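Local coordinates for protein probable tRNA pseudouridine synthase D (Methanosarcina mazei, PDB 1Z2Z) that probably converts uridine-13 of transfer RNAs to pseudouridine, as a member of the TruD family of pseudouridine synthases, at residues A[336-349]-A[378-390]. Numbering follows the deposited sequence.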
ATOM      1  N   PHE A 336       6.034  -0.156 -19.627  1.00 42.71           N
ATOM      2  CA  PHE A 336       4.795  -0.314 -18.866  1.00 41.02           C
ATOM      3  C   PHE A 336       3.877   0.872 -19.142  1.00 39.94           C
ATOM      4  O   PHE A 336       4.339   2.012 -19.159  1.00 39.23           O
ATOM      5  CB  PHE A 336       5.081  -0.350 -17.345  1.00 40.58           C
ATOM      6  CG  PHE A 336       6.301  -1.146 -16.963  1.00 40.13           C
ATOM      7  CD1 PHE A 336       7.578  -0.596 -17.083  1.00 40.00           C
ATOM      8  CD2 PHE A 336       6.181  -2.465 -16.538  1.00 38.88           C
ATOM      9  CE1 PHE A 336       8.708  -1.355 -16.799  1.00 39.48           C
ATOM     10  CE2 PHE A 336       7.304  -3.228 -16.251  1.00 37.63           C
ATOM     11  CZ  PHE A 336       8.570  -2.673 -16.381  1.00 38.50           C
ATOM     12  N   ILE A 337       2.588   0.611 -19.349  1.00 38.63           N
ATOM     13  CA  ILE A 337       1.627   1.690 -19.588  1.00 38.11           C
ATOM     14  C   ILE A 337       1.501   2.405 -18.246  1.00 36.53           C
ATOM     15  O   ILE A 337       1.380   1.753 -17.219  1.00 37.67           O
ATOM     16  CB  ILE A 337       0.230   1.130 -20.011  1.00 38.77           C
ATOM     17  CG1 ILE A 337       0.342   0.342 -21.321  1.00 39.84           C
ATOM     18  CG2 ILE A 337      -0.770   2.263 -20.165  1.00 37.13           C
ATOM     19  CD1 ILE A 337       0.959   1.129 -22.468  1.00 41.23           C
ATOM     20  N   THR A 338       1.540   3.729 -18.234  1.00 35.27           N
ATOM     21  CA  THR A 338       1.438   4.433 -16.968  1.00 35.96           C
ATOM     22  C   THR A 338       0.203   5.311 -16.929  1.00 37.31           C
ATOM     23  O   THR A 338      -0.412   5.579 -17.960  1.00 38.10           O
ATOM     24  CB  THR A 338       2.672   5.311 -16.717  1.00 35.63           C
ATOM     25  OG1 THR A 338       2.582   6.497 -17.512  1.00 37.77           O
ATOM     26  CG2 THR A 338       3.934   4.557 -17.103  1.00 35.19           C
ATOM     27  N   ALA A 339      -0.159   5.745 -15.727  1.00 37.91           N
ATOM     28  CA  ALA A 339      -1.316   6.606 -15.518  1.00 38.29           C
ATOM     29  C   ALA A 339      -0.803   7.827 -14.787  1.00 39.33           C
ATOM     30  O   ALA A 339       0.189   7.759 -14.074  1.00 41.11           O
ATOM     31  CB  ALA A 339      -2.353   5.892 -14.685  1.00 39.08           C
ATOM     32  N   PRO A 340      -1.486   8.955 -14.929  1.00 39.62           N
ATOM     33  CA  PRO A 340      -1.059  10.189 -14.276  1.00 40.70           C
ATOM     34  C   PRO A 340      -1.370  10.390 -12.812  1.00 43.45           C
ATOM     35  O   PRO A 340      -2.439  10.037 -12.329  1.00 44.60           O
ATOM     36  CB  PRO A 340      -1.719  11.261 -15.122  1.00 40.19           C
ATOM     37  CG  PRO A 340      -3.027  10.631 -15.450  1.00 41.00           C
ATOM     38  CD  PRO A 340      -2.622   9.205 -15.828  1.00 40.69           C
ATOM     39  N   LEU A 341      -0.410  10.967 -12.105  1.00 45.98           N
ATOM     40  CA  LEU A 341      -0.593  11.306 -10.708  1.00 48.46           C
ATOM     41  C   LEU A 341      -0.512  12.832 -10.764  1.00 50.58           C
ATOM     42  O   LEU A 341       0.517  13.431 -10.463  1.00 51.33           O
ATOM     43  CB  LEU A 341       0.522  10.702  -9.841  1.00 48.71           C
ATOM     44  CG  LEU A 341       0.216   9.365  -9.138  1.00 46.91           C
ATOM     45  CD1 LEU A 341       1.479   8.716  -8.622  1.00 47.40           C
ATOM     46  CD2 LEU A 341      -0.732   9.612  -7.992  1.00 48.59           C
ATOM     47  N   PRO A 342      -1.610  13.473 -11.185  1.00 52.77           N
ATOM     48  CA  PRO A 342      -1.776  14.925 -11.331  1.00 54.45           C
ATOM     49  C   PRO A 342      -0.968  15.834 -10.394  1.00 56.21           C
ATOM     50  O   PRO A 342      -0.872  15.583  -9.193  1.00 56.32           O
ATOM     51  CB  PRO A 342      -3.290  15.119 -11.174  1.00 55.03           C
ATOM     52  CG  PRO A 342      -3.758  13.835 -10.487  1.00 54.87           C
ATOM     53  CD  PRO A 342      -2.925  12.814 -11.189  1.00 52.72           C
ATOM     54  N   GLY A 343      -0.397  16.892 -10.976  1.00 57.52           N
ATOM     55  CA  GLY A 343       0.392  17.872 -10.243  1.00 58.45           C
ATOM     56  C   GLY A 343       0.412  19.160 -11.049  1.00 59.41           C
ATOM     57  O   GLY A 343      -0.638  19.630 -11.479  1.00 59.79           O
ATOM     58  N   TYR A 344       1.584  19.746 -11.266  1.00 59.71           N
ATOM     59  CA  TYR A 344       1.638  20.963 -12.065  1.00 60.30           C
ATOM     60  C   TYR A 344       2.690  20.807 -13.148  1.00 61.47           C
ATOM     61  O   TYR A 344       3.054  21.770 -13.824  1.00 62.58           O
ATOM     62  CB  TYR A 344       1.950  22.175 -11.183  1.00 60.27           C
ATOM     63  CG  TYR A 344       3.348  22.209 -10.599  1.00 60.20           C
ATOM     64  CD1 TYR A 344       4.467  22.333 -11.420  1.00 60.58           C
ATOM     65  CD2 TYR A 344       3.548  22.168  -9.226  1.00 59.20           C
ATOM     66  CE1 TYR A 344       5.747  22.421 -10.890  1.00 61.00           C
ATOM     67  CE2 TYR A 344       4.828  22.256  -8.683  1.00 60.17           C
ATOM     68  CZ  TYR A 344       5.921  22.385  -9.521  1.00 60.47           C
ATOM     69  OH  TYR A 344       7.188  22.507  -9.001  1.00 60.74           O
ATOM     70  N   ASN A 345       3.160  19.574 -13.308  1.00 61.80           N
ATOM     71  CA  ASN A 345       4.202  19.229 -14.274  1.00 61.47           C
ATOM     72  C   ASN A 345       3.760  17.921 -14.924  1.00 61.02           C
ATOM     73  O   ASN A 345       4.579  17.107 -15.361  1.00 61.73           O
ATOM     74  CB  ASN A 345       5.533  19.058 -13.510  1.00 62.41           C
ATOM     75  CG  ASN A 345       6.740  18.799 -14.417  1.00 62.56           C
ATOM     76  OD1 ASN A 345       6.926  17.697 -14.944  1.00 61.84           O
ATOM     77  ND2 ASN A 345       7.574  19.822 -14.586  1.00 62.43           N
ATOM     78  N   THR A 346       2.444  17.728 -14.980  1.00 59.69           N
ATOM     79  CA  THR A 346       1.868  16.515 -15.556  1.00 57.78           C
ATOM     80  C   THR A 346       1.715  16.637 -17.056  1.00 55.68           C
ATOM     81  O   THR A 346       1.380  17.702 -17.570  1.00 54.17           O
ATOM     82  CB  THR A 346       0.469  16.210 -14.983  1.00 58.78           C
ATOM     83  OG1 THR A 346       0.498  16.307 -13.550  1.00 59.10           O
ATOM     84  CG2 THR A 346       0.029  14.802 -15.394  1.00 57.46           C
ATOM     85  N   GLU A 347       1.947  15.524 -17.741  1.00 53.78           N
ATOM     86  CA  GLU A 347       1.838  15.461 -19.187  1.00 51.93           C
ATOM     87  C   GLU A 347       0.730  14.486 -19.555  1.00 51.11           C
ATOM     88  O   GLU A 347       0.967  13.282 -19.648  1.00 51.62           O
ATOM     89  CB  GLU A 347       3.155  14.975 -19.788  1.00 51.90           C
ATOM     90  CG  GLU A 347       3.171  14.877 -21.300  1.00 51.17           C
ATOM     91  CD  GLU A 347       4.298  13.990 -21.801  1.00 52.86           C
ATOM     92  OE1 GLU A 347       5.435  14.139 -21.304  1.00 53.36           O
ATOM     93  OE2 GLU A 347       4.059  13.146 -22.696  1.00 53.13           O
ATOM     94  N   PHE A 348      -0.481  14.999 -19.756  1.00 49.86           N
ATOM     95  CA  PHE A 348      -1.602  14.144 -20.127  1.00 48.52           C
ATOM     96  C   PHE A 348      -1.226  13.347 -21.372  1.00 46.61           C
ATOM     97  O   PHE A 348      -0.420  13.797 -22.174  1.00 46.60           O
ATOM     98  CB  PHE A 348      -2.849  14.987 -20.411  1.00 49.79           C
ATOM     99  CG  PHE A 348      -3.182  15.965 -19.321  1.00 52.71           C
ATOM    100  CD1 PHE A 348      -2.807  15.714 -18.000  1.00 54.05           C
ATOM    101  CD2 PHE A 348      -3.882  17.136 -19.611  1.00 53.90           C
ATOM    102  CE1 PHE A 348      -3.124  16.623 -16.979  1.00 55.19           C
ATOM    103  CE2 PHE A 348      -4.207  18.052 -18.603  1.00 54.43           C
ATOM    104  CZ  PHE A 348      -3.825  17.795 -17.284  1.00 55.15           C
ATOM    105  N   ALA A 349      -1.798  12.159 -21.522  1.00 46.00           N
ATOM    106  CA  ALA A 349      -1.516  11.326 -22.683  1.00 45.20           C
ATOM    107  C   ALA A 349      -2.360  11.800 -23.878  1.00 45.17           C
ATOM    108  O   ALA A 349      -3.174  12.713 -23.747  1.00 41.98           O
ATOM    109  CB  ALA A 349      -1.823   9.870 -22.357  1.00 44.10           C
ATOM    110  N   GLU A 378       6.004  24.302  -0.447  1.00 73.96           N
ATOM    111  CA  GLU A 378       6.789  23.094  -0.185  1.00 73.81           C
ATOM    112  C   GLU A 378       5.859  21.886  -0.216  1.00 73.56           C
ATOM    113  O   GLU A 378       6.266  20.761  -0.516  1.00 72.98           O
ATOM    114  CB  GLU A 378       7.457  23.169   1.198  1.00 73.97           C
ATOM    115  CG  GLU A 378       7.808  24.578   1.697  1.00 73.64           C
ATOM    116  CD  GLU A 378       6.603  25.335   2.240  1.00 73.56           C
ATOM    117  OE1 GLU A 378       6.754  26.512   2.633  1.00 72.73           O
ATOM    118  OE2 GLU A 378       5.500  24.750   2.278  1.00 74.70           O
HETATM  119  N   MSE A 379       4.596  22.150   0.095  1.00 73.23           N
HETATM  120  CA  MSE A 379       3.569  21.131   0.141  1.00 72.92           C
HETATM  121  C   MSE A 379       2.966  20.867  -1.228  1.00 71.74           C
HETATM  122  O   MSE A 379       2.181  19.933  -1.397  1.00 71.90           O
HETATM  123  CB  MSE A 379       2.478  21.575   1.109  1.00 74.83           C
HETATM  124  CG  MSE A 379       1.425  20.536   1.401  1.00 76.74           C
HETATM  125 SE   MSE A 379       0.063  21.308   2.507  1.00 81.92          SE
HETATM  126  CE  MSE A 379       0.854  20.967   4.251  1.00 80.04           C
ATOM    127  N   SER A 380       3.329  21.692  -2.207  1.00 70.11           N
ATOM    128  CA  SER A 380       2.792  21.520  -3.549  1.00 67.63           C
ATOM    129  C   SER A 380       3.699  20.647  -4.395  1.00 66.21           C
ATOM    130  O   SER A 380       4.913  20.841  -4.455  1.00 65.43           O
ATOM    131  CB  SER A 380       2.571  22.873  -4.234  1.00 66.88           C
ATOM    132  OG  SER A 380       3.786  23.465  -4.644  1.00 65.04           O
ATOM    133  N   SER A 381       3.084  19.672  -5.041  1.00 65.14           N
ATOM    134  CA  SER A 381       3.800  18.747  -5.887  1.00 64.22           C
ATOM    135  C   SER A 381       3.504  19.089  -7.333  1.00 63.41           C
ATOM    136  O   SER A 381       2.525  19.779  -7.636  1.00 63.20           O
ATOM    137  CB  SER A 381       3.354  17.312  -5.585  1.00 64.35           C
ATOM    138  OG  SER A 381       3.992  16.375  -6.437  1.00 64.16           O
ATOM    139  N   LYS A 382       4.363  18.598  -8.217  1.00 62.54           N
ATOM    140  CA  LYS A 382       4.227  18.825  -9.641  1.00 62.02           C
ATOM    141  C   LYS A 382       3.623  17.620 -10.345  1.00 60.94           C
ATOM    142  O   LYS A 382       3.255  17.706 -11.513  1.00 61.60           O
ATOM    143  CB  LYS A 382       5.588  19.179 -10.255  1.00 63.84           C
ATOM    144  CG  LYS A 382       6.806  18.406  -9.707  1.00 66.53           C
ATOM    145  CD  LYS A 382       6.951  16.989 -10.268  1.00 66.10           C
ATOM    146  CE  LYS A 382       8.257  16.352  -9.797  1.00 65.93           C
ATOM    147  NZ  LYS A 382       8.421  14.925 -10.220  1.00 67.03           N
ATOM    148  N   GLY A 383       3.519  16.499  -9.636  1.00 58.76           N
ATOM    149  CA  GLY A 383       2.938  15.303 -10.226  1.00 55.20           C
ATOM    150  C   GLY A 383       3.952  14.255 -10.633  1.00 53.20           C
ATOM    151  O   GLY A 383       5.140  14.541 -10.721  1.00 53.42           O
ATOM    152  N   THR A 384       3.478  13.038 -10.874  1.00 51.91           N
ATOM    153  CA  THR A 384       4.333  11.929 -11.282  1.00 50.29           C
ATOM    154  C   THR A 384       3.532  11.021 -12.202  1.00 49.60           C
ATOM    155  O   THR A 384       2.393  11.340 -12.538  1.00 48.74           O
ATOM    156  CB  THR A 384       4.836  11.136 -10.053  1.00 50.96           C
ATOM    157  OG1 THR A 384       4.961   9.744 -10.383  1.00 51.17           O
ATOM    158  CG2 THR A 384       3.887  11.313  -8.879  1.00 51.46           C
ATOM    159  N   ARG A 385       4.116   9.903 -12.624  1.00 48.99           N
ATOM    160  CA  ARG A 385       3.405   8.986 -13.508  1.00 48.91           C
ATOM    161  C   ARG A 385       3.674   7.523 -13.140  1.00 49.03           C
ATOM    162  O   ARG A 385       4.580   6.892 -13.679  1.00 49.82           O
ATOM    163  CB  ARG A 385       3.802   9.270 -14.966  1.00 48.99           C
ATOM    164  CG  ARG A 385       2.743   8.894 -16.001  1.00 47.94           C
ATOM    165  CD  ARG A 385       2.898   9.690 -17.303  1.00 45.83           C
ATOM    166  NE  ARG A 385       1.661  10.386 -17.658  1.00 45.18           N
ATOM    167  CZ  ARG A 385       0.609   9.812 -18.235  1.00 43.68           C
ATOM    168  NH1 ARG A 385      -0.474  10.530 -18.499  1.00 39.59           N
ATOM    169  NH2 ARG A 385       0.645   8.528 -18.568  1.00 43.02           N
ATOM    170  N   ARG A 386       2.868   6.997 -12.218  1.00 48.91           N
ATOM    171  CA  ARG A 386       2.988   5.617 -11.746  1.00 48.43           C
ATOM    172  C   ARG A 386       2.481   4.619 -12.764  1.00 46.78           C
ATOM    173  O   ARG A 386       1.572   4.918 -13.532  1.00 47.66           O
ATOM    174  CB  ARG A 386       2.198   5.418 -10.445  1.00 51.03           C
ATOM    175  CG  ARG A 386       2.980   5.644  -9.146  1.00 55.73           C
ATOM    176  CD  ARG A 386       3.942   4.482  -8.805  1.00 58.73           C
ATOM    177  NE  ARG A 386       4.151   4.354  -7.358  1.00 61.96           N
ATOM    178  CZ  ARG A 386       4.879   3.404  -6.766  1.00 63.85           C
ATOM    179  NH1 ARG A 386       5.490   2.474  -7.492  1.00 62.90           N
ATOM    180  NH2 ARG A 386       4.987   3.378  -5.436  1.00 63.92           N
ATOM    181  N   GLU A 387       3.059   3.422 -12.754  1.00 45.40           N
ATOM    182  CA  GLU A 387       2.640   2.376 -13.668  1.00 45.39           C
ATOM    183  C   GLU A 387       1.173   2.048 -13.412  1.00 44.97           C
ATOM    184  O   GLU A 387       0.567   2.559 -12.465  1.00 44.40           O
ATOM    185  CB  GLU A 387       3.485   1.119 -13.478  1.00 48.30           C
ATOM    186  CG  GLU A 387       3.438   0.533 -12.072  1.00 54.04           C
ATOM    187  CD  GLU A 387       4.364   1.252 -11.102  1.00 55.90           C
ATOM    188  OE1 GLU A 387       5.592   1.258 -11.343  1.00 56.89           O
ATOM    189  OE2 GLU A 387       3.866   1.806 -10.099  1.00 58.66           O
ATOM    190  N   VAL A 388       0.611   1.176 -14.241  1.00 44.12           N
ATOM    191  CA  VAL A 388      -0.796   0.810 -14.131  1.00 42.29           C
ATOM    192  C   VAL A 388      -1.050  -0.641 -13.753  1.00 40.96           C
ATOM    193  O   VAL A 388      -1.893  -0.919 -12.913  1.00 43.00           O
ATOM    194  CB  VAL A 388      -1.526   1.121 -15.456  1.00 40.07           C
ATOM    195  CG1 VAL A 388      -2.949   0.635 -15.391  1.00 41.96           C
ATOM    196  CG2 VAL A 388      -1.500   2.603 -15.707  1.00 38.58           C
ATOM    197  N   LEU A 389      -0.335  -1.557 -14.388  1.00 40.07           N
ATOM    198  CA  LEU A 389      -0.485  -2.972 -14.122  1.00 40.44           C
ATOM    199  C   LEU A 389       0.510  -3.405 -13.055  1.00 42.51           C
ATOM    200  O   LEU A 389       1.645  -2.930 -13.018  1.00 44.94           O
ATOM    201  CB  LEU A 389      -0.234  -3.770 -15.394  1.00 40.46           C
ATOM    202  CG  LEU A 389       0.010  -5.275 -15.228  1.00 42.32           C
ATOM    203  CD1 LEU A 389      -1.241  -5.958 -14.683  1.00 42.32           C
ATOM    204  CD2 LEU A 389       0.398  -5.886 -16.571  1.00 41.30           C
ATOM    205  N   LEU A 390       0.088  -4.308 -12.184  1.00 43.15           N
ATOM    206  CA  LEU A 390       0.970  -4.794 -11.147  1.00 43.25           C
ATOM    207  C   LEU A 390       1.284  -6.252 -11.452  1.00 44.07           C
ATOM    208  O   LEU A 390       0.528  -7.149 -11.087  1.00 45.42           O
ATOM    209  CB  LEU A 390       0.290  -4.658  -9.788  1.00 44.15           C
ATOM    210  CG  LEU A 390       1.194  -4.782  -8.555  1.00 44.81           C
ATOM    211  CD1 LEU A 390       0.543  -4.065  -7.389  1.00 45.08           C
ATOM    212  CD2 LEU A 390       1.470  -6.240  -8.239  1.00 44.70           C
TER
HETATM  213  O   HOH W   1       2.224  -1.051 -16.158  1.00 36.32           O
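Leu341 and Thr384 form an antiparallel hydrogen-bonded pair, Leu341 N giving to Thr384 O at 2.9 Å and Thr384 N to Leu341 O at 3.0 Å. Two residues back, Ala339 N meets Arg386 O at 2.9 Å in a nearly straight bond (174° at the hydrogen). Beyond the pair the chain of 336-349 turns, and Lys382 O accepts from Asn345 N and, weakly, from Tyr344 N. Arg385 sends its side chain across to the same segment. With CG anti to the backbone N (chi1 -153°) and a bend at chi3, its guanidinium slides beneath the Ala339-Pro340 peptide, one face against Pro340 N, while NH1 bonds weakly to Glu347 O at 3.3 Å and forms a salt bridge with Glu357. Cut back to an alanine, this position would probably leave Glu357 without its charged mate and open a gap between Pro340 and the returning 347-349 backbone. Packing fills in around these bonds: Lys382 CB sits over the Tyr344 ring, 3.3 Å from its centroid, in a CH-pi contact, Leu341 CD1 lies 3.5 Å from Arg386 CG, and Ala339 CB meets Val388 CG2 at 3.5 Å. Helix 263-287 packs on Ala339, Pro340, Leu341 and Val388, whereas helix 352-363 reaches Pro340 and Phe348; the paired segments thus link strand 336-337, partnered by 301-302, to strand 389-391, partnered by 165-167.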